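Local coordinates for protein endo-1,3-beta-glucanase, family GH16 (Zobellia galactanivorans, PDB 5FUI) that probably binds laminarin, a beta-1,3-glucan, through a family 6 carbohydrate-binding module appended to a marine bacterial laminarinase, at residues Asn41-Phe52 with Gly110-Gly121. Sequence-based numbering, arbitrary orientation.
Sequences NGSWMSYPGINF and GTYQFGLYSISG. With APY (2-aminomethyl-pyridine), chain C.
Trp44 and Tyr117 stand side by side on one face of neighbouring antiparallel strands of the CBM6 beta-sandwich, a worked example of how one sheet face can carry a binding site while its reverse builds the core. CB of Trp44 makes a CH-pi contact over the Tyr117 ring, 4.2 Å from its centroid, and the ring planes of the two residues are inclined by 31°. Trp44 CG sits between its backbone N and carbonyl carbon (chi1 53°), which lays one indole face against the bound 2-aminomethyl-pyridine, with C4 of the ligand 3.8 Å above the indole plane; Tyr117 meets C3 of the same ligand at its ring edge. Asp76, on strand 72-77 beside 110-118, hydrogen-bonds the ligand. With an alanine in place of Trp44, the pyridine would probably lose the flat surface beneath it and the Tyr117 ring a neighbour at its face. On the reverse, Tyr47 CD1 lies 3.9 Å from Phe114 CD2, and Ile50 sets CG1 against Phe114 CB at 3.6 Å, packing toward strands 10-14 and 124-131 of the opposing sheet. Past Tyr47 the register slips by one at a G1 beta bulge, where Gly49 and Ile50 share Tyr112 as their partner. Beyond the strands, Gly121 N donates to Asn41 OD1 at 2.9 Å, and a water donates to that same oxygen.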
loop_
_atom_site.group_PDB
_atom_site.type_symbol
_atom_site.label_atom_id
_atom_site.label_comp_id
_atom_site.label_asym_id
_atom_site.label_seq_id
_atom_site.Cartn_x
_atom_site.Cartn_y
_atom_site.Cartn_z
ATOM N N ASN A 41 0.595 12.955 -6.665
ATOM C CA ASN A 41 -0.564 12.497 -7.451
ATOM C C ASN A 41 0.028 11.704 -8.638
ATOM O O ASN A 41 0.925 12.217 -9.324
ATOM C CB ASN A 41 -1.283 13.734 -8.033
ATOM C CG ASN A 41 -2.028 14.540 -6.993
ATOM O OD1 ASN A 41 -1.829 14.413 -5.827
ATOM N ND2 ASN A 41 -3.011 15.333 -7.459
ATOM N N GLY A 42 -0.534 10.545 -8.941
ATOM C CA GLY A 42 -0.108 9.792 -10.091
ATOM C C GLY A 42 1.119 8.925 -9.921
ATOM O O GLY A 42 1.473 8.104 -10.804
ATOM N N SER A 43 1.798 9.027 -8.743
ATOM C CA SER A 43 2.803 8.015 -8.345
ATOM C C SER A 43 2.123 6.645 -8.134
ATOM O O SER A 43 0.942 6.572 -7.845
ATOM C CB SER A 43 3.393 8.430 -7.017
ATOM O OG SER A 43 4.052 9.689 -7.121
ATOM N N TRP A 44 2.899 5.570 -8.313
ATOM C CA TRP A 44 2.416 4.256 -8.032
ATOM C C TRP A 44 3.516 3.279 -7.790
ATOM O O TRP A 44 4.713 3.570 -8.080
ATOM C CB TRP A 44 1.467 3.724 -9.151
ATOM C CG TRP A 44 2.092 3.794 -10.555
ATOM C CD1 TRP A 44 2.001 4.808 -11.497
ATOM C CD2 TRP A 44 3.025 2.799 -11.131
ATOM N NE1 TRP A 44 2.760 4.509 -12.619
ATOM C CE2 TRP A 44 3.439 3.312 -12.421
ATOM C CE3 TRP A 44 3.616 1.594 -10.645
ATOM C CZ2 TRP A 44 4.335 2.644 -13.210
ATOM C CZ3 TRP A 44 4.497 0.892 -11.521
ATOM C CH2 TRP A 44 4.821 1.422 -12.759
ATOM N N MET A 45 3.145 2.107 -7.279
ATOM C CA MET A 45 4.117 1.033 -7.033
ATOM C C MET A 45 3.448 -0.263 -7.397
ATOM O O MET A 45 2.245 -0.435 -7.122
ATOM C CB MET A 45 4.538 0.993 -5.581
ATOM C CG MET A 45 5.223 2.238 -5.058
ATOM S SD MET A 45 4.010 3.508 -4.402
ATOM C CE MET A 45 3.667 2.813 -2.839
ATOM N N SER A 46 4.203 -1.223 -7.891
ATOM C CA SER A 46 3.631 -2.507 -8.295
ATOM C C SER A 46 4.467 -3.659 -7.693
ATOM O O SER A 46 5.685 -3.658 -7.823
ATOM C CB SER A 46 3.641 -2.577 -9.837
ATOM O OG SER A 46 3.173 -3.766 -10.394
ATOM N N TYR A 47 3.777 -4.663 -7.147
ATOM C CA TYR A 47 4.402 -5.811 -6.433
ATOM C C TYR A 47 3.940 -7.114 -7.104
ATOM O O TYR A 47 2.795 -7.514 -6.996
ATOM C CB TYR A 47 3.903 -5.783 -4.978
ATOM C CG TYR A 47 4.165 -4.475 -4.274
ATOM C CD1 TYR A 47 3.242 -3.395 -4.356
ATOM C CD2 TYR A 47 5.389 -4.263 -3.548
ATOM C CE1 TYR A 47 3.496 -2.182 -3.699
ATOM C CE2 TYR A 47 5.635 -3.040 -2.900
ATOM C CZ TYR A 47 4.700 -1.975 -3.033
ATOM O OH TYR A 47 4.880 -0.770 -2.451
ATOM N N PRO A 48 4.823 -7.787 -7.857
ATOM C CA PRO A 48 4.412 -9.035 -8.532
ATOM C C PRO A 48 4.351 -10.238 -7.544
ATOM O O PRO A 48 4.981 -10.268 -6.470
ATOM C CB PRO A 48 5.506 -9.243 -9.569
ATOM C CG PRO A 48 6.714 -8.774 -8.834
ATOM C CD PRO A 48 6.204 -7.428 -8.248
ATOM N N GLY A 49 3.568 -11.219 -7.954
ATOM C CA GLY A 49 3.641 -12.505 -7.301
ATOM C C GLY A 49 3.020 -12.578 -5.947
ATOM O O GLY A 49 3.431 -13.374 -5.071
ATOM N N ILE A 50 1.967 -11.780 -5.713
ATOM C CA ILE A 50 1.312 -11.812 -4.391
ATOM C C ILE A 50 0.220 -12.936 -4.397
ATOM O O ILE A 50 -0.763 -12.907 -5.233
ATOM C CB ILE A 50 0.704 -10.418 -4.020
ATOM C CG1 ILE A 50 1.769 -9.315 -4.076
ATOM C CG2 ILE A 50 -0.019 -10.580 -2.687
ATOM C CD1 ILE A 50 3.028 -9.687 -3.353
ATOM N N ASN A 51 0.447 -13.914 -3.531
ATOM C CA ASN A 51 -0.432 -15.057 -3.504
ATOM C C ASN A 51 -1.573 -14.914 -2.459
ATOM O O ASN A 51 -1.327 -14.515 -1.297
ATOM C CB ASN A 51 0.345 -16.397 -3.327
ATOM C CG ASN A 51 -0.599 -17.599 -3.395
ATOM O OD1 ASN A 51 -1.101 -17.959 -4.470
ATOM N ND2 ASN A 51 -0.883 -18.188 -2.234
ATOM N N PHE A 52 -2.840 -15.165 -2.913
ATOM C CA PHE A 52 -4.026 -15.231 -2.085
ATOM C C PHE A 52 -4.378 -16.703 -2.157
ATOM O O PHE A 52 -4.937 -17.163 -3.164
ATOM C CB PHE A 52 -5.106 -14.301 -2.658
ATOM C CG PHE A 52 -4.753 -12.836 -2.598
ATOM C CD1 PHE A 52 -3.851 -12.265 -3.565
ATOM C CD2 PHE A 52 -5.252 -12.026 -1.539
ATOM C CE1 PHE A 52 -3.540 -10.892 -3.524
ATOM C CE2 PHE A 52 -4.947 -10.651 -1.524
ATOM C CZ PHE A 52 -4.111 -10.089 -2.488
ATOM N N GLY A 110 -5.513 -16.961 -6.051
ATOM C CA GLY A 110 -4.650 -16.867 -7.202
ATOM C C GLY A 110 -3.385 -16.129 -6.816
ATOM O O GLY A 110 -3.228 -15.714 -5.649
ATOM N N THR A 111 -2.499 -15.909 -7.780
ATOM C CA THR A 111 -1.306 -15.135 -7.590
ATOM C C THR A 111 -1.366 -13.973 -8.579
ATOM O O THR A 111 -1.597 -14.216 -9.789
ATOM C CB THR A 111 -0.039 -15.995 -7.902
ATOM O OG1 THR A 111 -0.019 -17.046 -6.923
ATOM C CG2 THR A 111 1.260 -15.150 -7.744
ATOM N N TYR A 112 -1.201 -12.751 -8.066
ATOM C CA TYR A 112 -1.482 -11.540 -8.789
ATOM C C TYR A 112 -0.394 -10.501 -8.635
ATOM O O TYR A 112 0.311 -10.444 -7.621
ATOM C CB TYR A 112 -2.831 -10.888 -8.265
ATOM C CG TYR A 112 -4.000 -11.845 -8.272
ATOM C CD1 TYR A 112 -4.664 -12.100 -9.419
ATOM C CD2 TYR A 112 -4.470 -12.441 -7.141
ATOM C CE1 TYR A 112 -5.758 -12.937 -9.440
ATOM C CE2 TYR A 112 -5.561 -13.301 -7.118
ATOM C CZ TYR A 112 -6.202 -13.557 -8.265
ATOM O OH TYR A 112 -7.287 -14.425 -8.253
ATOM N N GLN A 113 -0.330 -9.621 -9.623
ATOM C CA GLN A 113 0.431 -8.383 -9.509
ATOM C C GLN A 113 -0.442 -7.428 -8.682
ATOM O O GLN A 113 -1.570 -7.108 -9.085
ATOM C CB GLN A 113 0.753 -7.816 -10.904
ATOM C CG GLN A 113 1.488 -6.499 -10.937
ATOM C CD GLN A 113 1.877 -6.097 -12.376
ATOM O OE1 GLN A 113 2.880 -6.587 -12.898
ATOM N NE2 GLN A 113 1.083 -5.184 -13.019
ATOM N N PHE A 114 0.111 -6.948 -7.562
ATOM C CA PHE A 114 -0.621 -6.054 -6.636
ATOM C C PHE A 114 -0.166 -4.619 -6.832
ATOM O O PHE A 114 1.055 -4.373 -6.820
ATOM C CB PHE A 114 -0.348 -6.579 -5.229
ATOM C CG PHE A 114 -1.010 -5.800 -4.097
ATOM C CD1 PHE A 114 -2.349 -5.987 -3.759
ATOM C CD2 PHE A 114 -0.246 -4.946 -3.352
ATOM C CE1 PHE A 114 -2.902 -5.252 -2.720
ATOM C CE2 PHE A 114 -0.799 -4.241 -2.302
ATOM C CZ PHE A 114 -2.124 -4.375 -2.007
ATOM N N GLY A 115 -1.085 -3.665 -7.087
ATOM C CA GLY A 115 -0.704 -2.321 -7.402
ATOM C C GLY A 115 -1.288 -1.321 -6.403
ATOM O O GLY A 115 -2.441 -1.476 -5.983
ATOM N N LEU A 116 -0.493 -0.298 -6.057
ATOM C CA LEU A 116 -0.970 0.852 -5.258
ATOM C C LEU A 116 -0.799 2.105 -6.089
ATOM O O LEU A 116 0.283 2.295 -6.651
ATOM C CB LEU A 116 -0.112 1.008 -3.938
ATOM C CG LEU A 116 -0.227 -0.233 -3.047
ATOM C CD1 LEU A 116 0.586 0.039 -1.781
ATOM C CD2 LEU A 116 -1.682 -0.511 -2.758
ATOM N N TYR A 117 -1.871 2.877 -6.217
ATOM C CA TYR A 117 -1.803 4.015 -7.107
ATOM C C TYR A 117 -2.209 5.243 -6.327
ATOM O O TYR A 117 -3.314 5.303 -5.754
ATOM C CB TYR A 117 -2.829 3.766 -8.262
ATOM C CG TYR A 117 -2.476 4.443 -9.569
ATOM C CD1 TYR A 117 -2.422 5.823 -9.658
ATOM C CD2 TYR A 117 -2.123 3.680 -10.722
ATOM C CE1 TYR A 117 -2.093 6.471 -10.866
ATOM C CE2 TYR A 117 -1.808 4.282 -11.909
ATOM C CZ TYR A 117 -1.842 5.661 -12.006
ATOM O OH TYR A 117 -1.467 6.222 -13.224
ATOM N N SER A 118 -1.361 6.257 -6.313
ATOM C CA SER A 118 -1.650 7.476 -5.576
ATOM C C SER A 118 -2.637 8.367 -6.328
ATOM O O SER A 118 -2.344 8.894 -7.418
ATOM C CB SER A 118 -0.351 8.239 -5.390
ATOM O OG SER A 118 -0.611 9.439 -4.644
ATOM N N ILE A 119 -3.797 8.510 -5.732
ATOM C CA ILE A 119 -4.806 9.461 -6.221
ATOM C C ILE A 119 -4.463 10.861 -5.767
ATOM O O ILE A 119 -4.551 11.824 -6.580
ATOM C CB ILE A 119 -6.189 9.070 -5.650
ATOM C CG1 ILE A 119 -6.570 7.691 -6.257
ATOM C CG2 ILE A 119 -7.248 10.167 -5.962
ATOM C CD1 ILE A 119 -7.770 7.069 -5.500
ATOM N N SER A 120 -4.112 11.029 -4.498
ATOM C CA SER A 120 -3.687 12.326 -3.966
ATOM C C SER A 120 -2.376 12.025 -3.166
ATOM O O SER A 120 -2.342 11.103 -2.296
ATOM C CB SER A 120 -4.720 12.887 -3.010
ATOM O OG SER A 120 -4.259 14.147 -2.642
ATOM N N GLY A 121 -1.284 12.725 -3.540
ATOM C CA GLY A 121 -0.019 12.508 -2.882
ATOM C C GLY A 121 0.060 13.076 -1.453
ATOM O O GLY A 121 -0.944 13.464 -0.831
HETATM N N APY C . -1.831 -0.915 -10.810
HETATM C CM APY C . -0.914 0.000 -10.160
HETATM C C2 APY C . -0.156 0.218 -11.458
HETATM C C3 APY C . -0.445 1.332 -12.210
HETATM C C4 APY C . 0.171 1.542 -13.467
HETATM C C5 APY C . 1.010 0.538 -13.983
HETATM C C6 APY C . 1.288 -0.591 -13.229
HETATM N N1 APY C . 0.660 -0.750 -12.009
HETATM O O HOH W 1 -2.046 16.166 -3.877
HETATM O O HOH W 2 0.467 -3.198 -10.807
#